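Local structure of teichoic acid biosynthesis protein F (Staphylococcus epidermidis, 3L7I) at residues I386-N391 with V404-A409; I541-T546 with I579-H584; P636-A641 with P665-P670. The protein is a teichoic acid biosynthesis protein whose modelled part folds into two Rossmann-like domains, as in the GT-B glycosyltransferases. All coordinates share one frame; numbering follows the deposited sequence.

Contact 1: I386-N391 with V404-A409; sequences IWSFKN and VKRNSA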
loop_
_atom_site.group_PDB
_atom_site.type_symbol
_atom_site.label_atom_id
_atom_site.label_comp_id
_atom_site.label_asym_id
_atom_site.label_seq_id
_atom_site.Cartn_x
_atom_site.Cartn_y
_atom_site.Cartn_z
ATOM N N ILE A 386 -17.844 30.321 -17.952
ATOM C CA ILE A 386 -17.721 29.918 -16.560
ATOM C C ILE A 386 -16.905 30.945 -15.779
ATOM O O ILE A 386 -15.843 31.368 -16.232
ATOM C CB ILE A 386 -17.065 28.545 -16.464
ATOM C CG1 ILE A 386 -17.909 27.525 -17.225
ATOM C CG2 ILE A 386 -16.958 28.108 -15.023
ATOM C CD1 ILE A 386 -17.201 26.218 -17.547
ATOM N N TRP A 387 -17.404 31.366 -14.616
ATOM C CA TRP A 387 -16.622 32.205 -13.686
ATOM C C TRP A 387 -16.232 31.457 -12.393
ATOM O O TRP A 387 -17.031 30.728 -11.801
ATOM C CB TRP A 387 -17.372 33.495 -13.348
ATOM C CG TRP A 387 -17.084 34.623 -14.310
ATOM C CD1 TRP A 387 -17.657 34.835 -15.543
ATOM C CD2 TRP A 387 -16.157 35.688 -14.117
ATOM N NE1 TRP A 387 -17.132 35.964 -16.126
ATOM C CE2 TRP A 387 -16.207 36.502 -15.274
ATOM C CE3 TRP A 387 -15.299 36.040 -13.079
ATOM C CZ2 TRP A 387 -15.419 37.631 -15.419
ATOM C CZ3 TRP A 387 -14.524 37.165 -13.223
ATOM C CH2 TRP A 387 -14.587 37.949 -14.384
ATOM N N SER A 388 -14.995 31.639 -11.949
ATOM C CA SER A 388 -14.524 30.977 -10.740
ATOM C C SER A 388 -14.391 31.998 -9.625
ATOM O O SER A 388 -13.823 33.049 -9.851
ATOM C CB SER A 388 -13.186 30.318 -11.037
ATOM O OG SER A 388 -12.315 30.386 -9.927
ATOM N N PHE A 389 -14.929 31.703 -8.440
ATOM C CA PHE A 389 -14.897 32.613 -7.271
ATOM C C PHE A 389 -14.519 31.851 -6.002
ATOM O O PHE A 389 -14.592 30.629 -5.980
ATOM C CB PHE A 389 -16.274 33.271 -7.034
ATOM C CG PHE A 389 -16.784 34.043 -8.212
ATOM C CD1 PHE A 389 -16.354 35.333 -8.448
ATOM C CD2 PHE A 389 -17.672 33.468 -9.097
ATOM C CE1 PHE A 389 -16.801 36.039 -9.530
ATOM C CE2 PHE A 389 -18.118 34.173 -10.186
ATOM C CZ PHE A 389 -17.678 35.474 -10.398
ATOM N N LYS A 390 -14.133 32.554 -4.940
ATOM C CA LYS A 390 -13.920 31.881 -3.670
ATOM C C LYS A 390 -15.268 31.597 -3.081
ATOM O O LYS A 390 -15.495 30.544 -2.509
ATOM C CB LYS A 390 -13.125 32.738 -2.698
ATOM C CG LYS A 390 -11.775 33.131 -3.203
ATOM C CD LYS A 390 -10.934 33.656 -2.059
ATOM C CE LYS A 390 -10.032 34.818 -2.505
ATOM N NZ LYS A 390 -9.741 35.794 -1.372
ATOM N N ASN A 391 -16.170 32.554 -3.233
ATOM C CA ASN A 391 -17.514 32.445 -2.682
ATOM C C ASN A 391 -18.571 32.874 -3.681
ATOM O O ASN A 391 -19.046 33.992 -3.631
ATOM C CB ASN A 391 -17.617 33.280 -1.410
ATOM C CG ASN A 391 -16.708 32.762 -0.308
ATOM O OD1 ASN A 391 -16.846 31.611 0.138
ATOM N ND2 ASN A 391 -15.770 33.604 0.139
ATOM N N VAL A 404 -18.508 28.684 -10.604
ATOM C CA VAL A 404 -17.969 27.596 -9.779
ATOM C C VAL A 404 -17.199 28.067 -8.539
ATOM O O VAL A 404 -16.666 29.176 -8.505
ATOM C CB VAL A 404 -17.000 26.739 -10.572
ATOM C CG1 VAL A 404 -17.675 26.199 -11.796
ATOM C CG2 VAL A 404 -15.801 27.568 -10.957
ATOM N N LYS A 405 -17.108 27.195 -7.538
ATOM C CA LYS A 405 -16.337 27.477 -6.323
ATOM C C LYS A 405 -14.899 26.905 -6.394
ATOM O O LYS A 405 -14.658 25.797 -6.899
ATOM C CB LYS A 405 -17.088 26.936 -5.101
ATOM C CG LYS A 405 -16.412 27.191 -3.779
ATOM C CD LYS A 405 -17.335 26.946 -2.608
ATOM C CE LYS A 405 -16.679 27.376 -1.296
ATOM N NZ LYS A 405 -17.392 26.839 -0.103
ATOM N N ARG A 406 -13.932 27.653 -5.891
ATOM C CA ARG A 406 -12.568 27.176 -5.968
ATOM C C ARG A 406 -12.398 25.853 -5.247
ATOM O O ARG A 406 -12.934 25.662 -4.166
ATOM C CB ARG A 406 -11.622 28.204 -5.384
ATOM C CG ARG A 406 -10.933 29.020 -6.410
ATOM C CD ARG A 406 -10.051 30.012 -5.742
ATOM N NE ARG A 406 -9.061 30.538 -6.672
ATOM C CZ ARG A 406 -7.757 30.557 -6.433
ATOM N NH1 ARG A 406 -6.930 31.063 -7.347
ATOM N NH2 ARG A 406 -7.293 30.093 -5.276
ATOM N N ASN A 407 -11.658 24.939 -5.855
ATOM C CA ASN A 407 -11.352 23.662 -5.228
ATOM C C ASN A 407 -12.491 22.683 -5.122
ATOM O O ASN A 407 -12.450 21.759 -4.312
ATOM C CB ASN A 407 -10.768 23.875 -3.853
ATOM C CG ASN A 407 -9.288 23.963 -3.899
ATOM O OD1 ASN A 407 -8.590 22.971 -3.613
ATOM N ND2 ASN A 407 -8.772 25.133 -4.328
ATOM N N SER A 408 -13.505 22.891 -5.945
ATOM C CA SER A 408 -14.651 22.008 -5.984
ATOM C C SER A 408 -14.588 21.188 -7.257
ATOM O O SER A 408 -13.804 21.479 -8.168
ATOM C CB SER A 408 -15.948 22.812 -5.900
ATOM O OG SER A 408 -16.088 23.641 -7.028
ATOM N N ALA A 409 -15.390 20.135 -7.319
ATOM C CA ALA A 409 -15.329 19.265 -8.479
ATOM C C ALA A 409 -15.542 20.100 -9.749
ATOM O O ALA A 409 -14.838 19.928 -10.751
ATOM C CB ALA A 409 -16.353 18.179 -8.360
#
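Val404 meets strand 386-389 through both its peptide groups: its N gives a straight bond to Trp387 O (2.8 Å, 165° at the hydrogen), and its O takes Phe389 N at 3.1 Å, the alternation of a parallel pair. Its side chain, beta-branched and so at ease in a strand, spreads over Ile386 and Ser388. CG1, opposite the carbonyl carbon (chi1 -57°), lies 3.8 Å from Ile386 CG2, while CG2 falls between N and C and leans over Ser388 CB. Lys405 points to the same side of the sheet as Phe389; its extended chain carries the methylenes past Lys390 O, 3.6 Å from CE. Arg406 N closes the ladder on Phe389 O (3.0 Å). Its CG passes Ser388 OG, and Glu358 receives both its NE, in a salt bridge, and the serine hydroxyl. A type II turn follows, Asn407 taking the left-handed position asparagine tolerates. Ser408 OG and N reach Lys405 O from the same face, and Ser408 also N-caps helix 409-417, its OG making a weak bond to Tyr411 N. That helix covers Ile386, Ser388 and Val404 through Ala414, Tyr411 and Glu410; strand 402-405 is outermost in its sheet, and 384-389 separates it from 354-358.

Contact 2: I541-T546 with I579-H584; sequences IMYAPT and ILLRMH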
loop_
_atom_site.group_PDB
_atom_site.type_symbol
_atom_site.label_atom_id
_atom_site.label_comp_id
_atom_site.label_asym_id
_atom_site.label_seq_id
_atom_site.Cartn_x
_atom_site.Cartn_y
_atom_site.Cartn_z
ATOM N N ILE A 541 -12.880 64.673 -5.457
ATOM C CA ILE A 541 -11.512 64.198 -5.261
ATOM C C ILE A 541 -11.530 62.706 -4.881
ATOM O O ILE A 541 -12.391 62.256 -4.098
ATOM C CB ILE A 541 -10.794 65.025 -4.160
ATOM C CG1 ILE A 541 -10.617 66.469 -4.598
ATOM C CG2 ILE A 541 -9.434 64.480 -3.861
ATOM C CD1 ILE A 541 -10.391 67.402 -3.438
ATOM N N MET A 542 -10.607 61.938 -5.458
ATOM C CA MET A 542 -10.405 60.547 -5.039
ATOM C C MET A 542 -9.045 60.358 -4.407
ATOM O O MET A 542 -8.046 60.851 -4.916
ATOM C CB MET A 542 -10.536 59.567 -6.197
ATOM C CG MET A 542 -11.211 58.277 -5.765
ATOM S SD MET A 542 -10.630 56.792 -6.597
ATOM C CE MET A 542 -9.810 57.525 -7.995
ATOM N N TYR A 543 -9.002 59.617 -3.311
ATOM C CA TYR A 543 -7.751 59.443 -2.587
ATOM C C TYR A 543 -7.456 57.968 -2.442
ATOM O O TYR A 543 -8.229 57.242 -1.841
ATOM C CB TYR A 543 -7.867 60.093 -1.216
ATOM C CG TYR A 543 -6.639 59.976 -0.369
ATOM C CD1 TYR A 543 -5.372 60.057 -0.922
ATOM C CD2 TYR A 543 -6.743 59.806 0.995
ATOM C CE1 TYR A 543 -4.237 59.951 -0.128
ATOM C CE2 TYR A 543 -5.632 59.708 1.787
ATOM C CZ TYR A 543 -4.380 59.780 1.230
ATOM O OH TYR A 543 -3.283 59.678 2.065
ATOM N N ALA A 544 -6.345 57.497 -2.976
ATOM C CA ALA A 544 -6.102 56.061 -2.929
ATOM C C ALA A 544 -4.644 55.746 -2.653
ATOM O O ALA A 544 -3.857 55.527 -3.571
ATOM C CB ALA A 544 -6.549 55.427 -4.217
ATOM N N PRO A 545 -4.285 55.714 -1.371
ATOM C CA PRO A 545 -2.922 55.505 -0.892
ATOM C C PRO A 545 -2.613 54.027 -0.818
ATOM O O PRO A 545 -3.489 53.244 -0.440
ATOM C CB PRO A 545 -2.977 56.045 0.541
ATOM C CG PRO A 545 -4.436 56.362 0.827
ATOM C CD PRO A 545 -5.252 55.803 -0.268
ATOM N N THR A 546 -1.390 53.626 -1.129
ATOM C CA THR A 546 -1.052 52.217 -0.919
ATOM C C THR A 546 -0.984 51.848 0.556
ATOM O O THR A 546 -0.822 52.708 1.425
ATOM C CB THR A 546 0.292 51.827 -1.529
ATOM O OG1 THR A 546 1.227 52.886 -1.309
ATOM C CG2 THR A 546 0.132 51.537 -3.008
ATOM N N ILE A 579 -14.863 64.073 -1.126
ATOM C CA ILE A 579 -13.662 63.247 -1.320
ATOM C C ILE A 579 -13.906 61.730 -1.183
ATOM O O ILE A 579 -14.451 61.269 -0.168
ATOM C CB ILE A 579 -12.515 63.704 -0.394
ATOM C CG1 ILE A 579 -11.234 62.964 -0.724
ATOM C CG2 ILE A 579 -12.875 63.526 1.079
ATOM C CD1 ILE A 579 -10.094 63.389 0.211
ATOM N N LEU A 580 -13.534 60.958 -2.207
ATOM C CA LEU A 580 -13.723 59.499 -2.148
ATOM C C LEU A 580 -12.492 58.806 -1.584
ATOM O O LEU A 580 -11.397 58.932 -2.148
ATOM C CB LEU A 580 -14.051 58.927 -3.525
ATOM C CG LEU A 580 -15.162 59.633 -4.297
ATOM C CD1 LEU A 580 -15.523 58.915 -5.581
ATOM C CD2 LEU A 580 -16.367 59.762 -3.393
ATOM N N LEU A 581 -12.658 58.090 -0.474
ATOM C CA LEU A 581 -11.539 57.396 0.155
ATOM C C LEU A 581 -11.507 55.920 -0.262
ATOM O O LEU A 581 -12.382 55.127 0.130
ATOM C CB LEU A 581 -11.613 57.500 1.681
ATOM C CG LEU A 581 -11.807 58.879 2.302
ATOM C CD1 LEU A 581 -11.902 58.789 3.815
ATOM C CD2 LEU A 581 -10.697 59.851 1.907
ATOM N N ARG A 582 -10.502 55.551 -1.052
ATOM C CA ARG A 582 -10.322 54.170 -1.455
ATOM C C ARG A 582 -9.150 53.547 -0.717
ATOM O O ARG A 582 -8.006 53.659 -1.149
ATOM C CB ARG A 582 -10.107 54.085 -2.965
ATOM C CG ARG A 582 -9.727 52.686 -3.442
ATOM C CD ARG A 582 -10.419 52.297 -4.737
ATOM N NE ARG A 582 -11.628 51.551 -4.450
ATOM C CZ ARG A 582 -11.894 50.344 -4.932
ATOM N NH1 ARG A 582 -11.053 49.747 -5.773
ATOM N NH2 ARG A 582 -13.027 49.746 -4.592
ATOM N N MET A 583 -9.441 52.867 0.380
ATOM C CA MET A 583 -8.408 52.331 1.260
ATOM C C MET A 583 -8.319 50.814 1.225
ATOM O O MET A 583 -9.249 50.152 0.794
ATOM C CB MET A 583 -8.733 52.740 2.694
ATOM C CG MET A 583 -9.451 54.068 2.776
ATOM S SD MET A 583 -8.243 55.362 2.502
ATOM C CE MET A 583 -7.442 55.349 4.110
ATOM N N HIS A 584 -7.203 50.271 1.707
ATOM C CA HIS A 584 -7.086 48.831 1.918
ATOM C C HIS A 584 -8.278 48.413 2.763
ATOM O O HIS A 584 -8.806 49.218 3.531
ATOM C CB HIS A 584 -5.777 48.477 2.646
ATOM C CG HIS A 584 -5.544 47.000 2.816
ATOM N ND1 HIS A 584 -5.969 46.299 3.925
ATOM C CD2 HIS A 584 -4.916 46.100 2.020
ATOM C CE1 HIS A 584 -5.620 45.029 3.801
ATOM N NE2 HIS A 584 -4.978 44.884 2.657
#
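Ile541 and Ile579 are paired on one face of the sheet, their side chains crossing at a slant with Ile541 CG2 3.9 Å from Ile579 CG1. Ile579 has CG1 anti to its backbone N (chi1 -173°), which swings this branch toward the neighbouring strand and carries CD1 to within 4.2 Å of Tyr543 CB. Further along the same face, Leu581 CD2 comes up to the edge of the tyrosine ring, near its plane, 4.1 Å from Tyr543 CD2. Pro545, from the tyrosine's own segment, lies over one face of that ring, offset toward the rim. On the other face of the sheet Met542, bent along its chain, brings CG to 3.7 Å from Leu580 CB, and Phe613 and Leu612 of helix 609-614 continue this layer.

Three straight backbone bonds join the strands in parallel register: Leu580 N to Ile541 O at 2.6 Å, Tyr543 N to Leu580 O at 2.7 Å and Arg582 N to Tyr543 O at 2.9 Å. Toward the C-terminal ends the small methyl of Ala544 lets CB of Arg582 approach to 4.0 Å from its own CB, while the guanidinium bends off to weak bonds with Tyr606 O and Val603 O. These strands are the two arms of a beta-alpha-beta crossover through helix 566-573. Aliphatic side chains, with a methionine and a tyrosine, fill its buried part; the polar Arg582, Thr546 and His584 find partners outside both segments and lie at the C-terminal end, where Rossmann-like domains commonly place their binding loops.

Contact 3: P636-A641 with P665-P670; sequences PQFFFA and PIYTEP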
loop_
_atom_site.group_PDB
_atom_site.type_symbol
_atom_site.label_atom_id
_atom_site.label_comp_id
_atom_site.label_asym_id
_atom_site.label_seq_id
_atom_site.Cartn_x
_atom_site.Cartn_y
_atom_site.Cartn_z
ATOM N N PRO A 636 -5.624 66.226 -13.374
ATOM C CA PRO A 636 -4.595 66.476 -12.358
ATOM C C PRO A 636 -4.451 65.321 -11.376
ATOM O O PRO A 636 -5.455 64.839 -10.863
ATOM C CB PRO A 636 -5.135 67.695 -11.604
ATOM C CG PRO A 636 -6.111 68.312 -12.517
ATOM C CD PRO A 636 -6.719 67.204 -13.292
ATOM N N GLN A 637 -3.222 64.890 -11.121
ATOM C CA GLN A 637 -2.969 63.963 -10.031
ATOM C C GLN A 637 -2.062 64.659 -9.021
ATOM O O GLN A 637 -1.342 65.591 -9.379
ATOM C CB GLN A 637 -2.327 62.668 -10.528
ATOM C CG GLN A 637 -2.963 62.079 -11.768
ATOM C CD GLN A 637 -2.593 60.617 -11.979
ATOM O OE1 GLN A 637 -2.272 59.901 -11.024
ATOM N NE2 GLN A 637 -2.659 60.159 -13.231
ATOM N N PHE A 638 -2.143 64.222 -7.764
ATOM C CA PHE A 638 -1.298 64.693 -6.671
ATOM C C PHE A 638 -0.676 63.483 -6.000
ATOM O O PHE A 638 -1.200 62.362 -6.101
ATOM C CB PHE A 638 -2.123 65.455 -5.640
ATOM C CG PHE A 638 -2.668 66.756 -6.142
ATOM C CD1 PHE A 638 -1.930 67.939 -6.007
ATOM C CD2 PHE A 638 -3.915 66.815 -6.756
ATOM C CE1 PHE A 638 -2.430 69.152 -6.469
ATOM C CE2 PHE A 638 -4.408 68.028 -7.214
ATOM C CZ PHE A 638 -3.669 69.191 -7.069
ATOM N N PHE A 639 0.424 63.709 -5.298
ATOM C CA PHE A 639 1.201 62.618 -4.742
ATOM C C PHE A 639 1.647 62.947 -3.346
ATOM O O PHE A 639 2.651 63.613 -3.131
ATOM C CB PHE A 639 2.365 62.284 -5.673
ATOM C CG PHE A 639 1.900 61.885 -7.027
ATOM C CD1 PHE A 639 1.449 60.582 -7.260
ATOM C CD2 PHE A 639 1.796 62.825 -8.040
ATOM C CE1 PHE A 639 0.956 60.207 -8.503
ATOM C CE2 PHE A 639 1.301 62.458 -9.285
ATOM C CZ PHE A 639 0.887 61.143 -9.521
ATOM N N PHE A 640 0.862 62.482 -2.395
ATOM C CA PHE A 640 1.052 62.800 -0.996
ATOM C C PHE A 640 2.023 61.792 -0.350
ATOM O O PHE A 640 1.642 60.962 0.473
ATOM C CB PHE A 640 -0.317 62.771 -0.348
ATOM C CG PHE A 640 -0.310 63.038 1.098
ATOM C CD1 PHE A 640 -1.135 62.315 1.941
ATOM C CD2 PHE A 640 0.491 64.024 1.632
ATOM C CE1 PHE A 640 -1.158 62.570 3.310
ATOM C CE2 PHE A 640 0.473 64.288 3.003
ATOM C CZ PHE A 640 -0.348 63.556 3.843
ATOM N N ALA A 641 3.283 61.867 -0.751
ATOM C CA ALA A 641 4.318 61.005 -0.198
ATOM C C ALA A 641 4.804 61.499 1.170
ATOM O O ALA A 641 5.874 62.081 1.284
ATOM C CB ALA A 641 5.488 60.898 -1.170
ATOM N N PRO A 665 2.488 67.253 -8.760
ATOM C CA PRO A 665 3.478 67.634 -7.744
ATOM C C PRO A 665 3.603 66.593 -6.617
ATOM O O PRO A 665 2.643 65.872 -6.368
ATOM C CB PRO A 665 2.893 68.929 -7.167
ATOM C CG PRO A 665 1.512 69.106 -7.835
ATOM C CD PRO A 665 1.171 67.852 -8.513
ATOM N N ILE A 666 4.745 66.514 -5.943
ATOM C CA ILE A 666 4.833 65.676 -4.746
ATOM C C ILE A 666 4.643 66.534 -3.509
ATOM O O ILE A 666 5.345 67.515 -3.325
ATOM C CB ILE A 666 6.202 64.960 -4.612
ATOM C CG1 ILE A 666 6.467 64.067 -5.828
ATOM C CG2 ILE A 666 6.261 64.166 -3.293
ATOM C CD1 ILE A 666 7.847 63.505 -5.884
ATOM N N TYR A 667 3.700 66.177 -2.653
ATOM C CA TYR A 667 3.557 66.900 -1.397
ATOM C C TYR A 667 3.926 65.983 -0.239
ATOM O O TYR A 667 3.550 64.821 -0.226
ATOM C CB TYR A 667 2.126 67.446 -1.232
ATOM C CG TYR A 667 1.859 68.758 -1.951
ATOM C CD1 TYR A 667 2.133 69.977 -1.346
ATOM C CD2 TYR A 667 1.327 68.771 -3.232
ATOM C CE1 TYR A 667 1.891 71.170 -2.001
ATOM C CE2 TYR A 667 1.084 69.957 -3.894
ATOM C CZ TYR A 667 1.369 71.153 -3.275
ATOM O OH TYR A 667 1.122 72.330 -3.941
ATOM N N THR A 668 4.666 66.491 0.731
ATOM C CA THR A 668 4.959 65.696 1.914
ATOM C C THR A 668 4.053 66.093 3.085
ATOM O O THR A 668 3.744 65.279 3.950
ATOM C CB THR A 668 6.466 65.749 2.292
ATOM O OG1 THR A 668 6.935 67.114 2.286
ATOM C CG2 THR A 668 7.277 64.947 1.302
ATOM N N GLU A 669 3.610 67.343 3.107
ATOM C CA GLU A 669 2.608 67.756 4.085
ATOM C C GLU A 669 1.248 67.911 3.390
ATOM O O GLU A 669 1.169 68.308 2.231
ATOM C CB GLU A 669 3.034 69.054 4.806
ATOM C CG GLU A 669 2.174 70.304 4.514
ATOM C CD GLU A 669 2.737 71.190 3.405
ATOM O OE1 GLU A 669 3.347 70.657 2.454
ATOM O OE2 GLU A 669 2.568 72.428 3.479
ATOM N N PRO A 670 0.164 67.587 4.096
ATOM C CA PRO A 670 -1.192 67.712 3.551
ATOM C C PRO A 670 -1.627 69.150 3.268
ATOM O O PRO A 670 -2.464 69.353 2.404
ATOM C CB PRO A 670 -2.046 67.184 4.698
ATOM C CG PRO A 670 -1.210 67.477 5.930
ATOM C CD PRO A 670 0.142 67.060 5.470
#
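Phe640 reaches Pro670 because its CG stands anti to the backbone N (chi1 178°), which throws the ring across to the opposite segment; CE2 then lies 3.7 Å from Pro670 CD and beside the peptide that joins Glu669 to the proline. Phe638 takes the other course, with CG beside its own N and anti to the carbonyl carbon (chi1 -68°). From there CD1 sits 4.0 Å from Pro665 CD and 4.2 Å from Tyr667 CE2, the tyrosine atom arriving at the edge of the phenylalanine ring, near its plane. Leu673 and Leu677 of helix 670-677, with Val683 of helix 680-686, also pack against Phe638, and Tyr667 OH makes a weak bond to Glu676.

Strand 637-640 belongs to a parallel, Rossmann-like sheet. Its inner neighbour is 618-621, and the short strand 666-667 forms the border on the far side. The pairing at this border is loose. Tyr667 N gives Phe639 O a sound bond of 2.8 Å, though the donor is tilted 34° from the carbonyl plane; Phe639 N to Pro665 O, at 3.3 Å, is weak. Lacking an N-H, Pro665 cannot donate to Gln637 O, which instead meets its CD at 3.5 Å. Pro665 O also lies in plane at the edge of the Phe639 ring, 3.6 Å from CD2, where the carbonyl faces the ring's C-H rim. Phe640 is the centre of an inverse gamma turn, and just past it the small methyl of Ala641 fits against Ile666, CB to CG2 being 4.0 Å.

Overall arrangement
Contacts 2 and 3 belong to one parallel sheet, contact 1 to another, and the two sheets are the cores of the two Rossmann-like halves of a GT-B arrangement. Contacts 2 and 3 are 13 Å apart between centres; strand 618-621 runs between strands 539-543 and 637-640, yet Tyr543 OH still packs against Phe640 CD1 at 3.4 Å. Contact 1 stands apart, its centre 30 Å from that of contact 2 and 41 Å from that of contact 3, although its nearest atoms come within about 11 Å of contact 2. In GT-B enzymes the active site usually lies in the cleft between the halves; contacts 1 and 3 lie on opposite sides of the chain's centre.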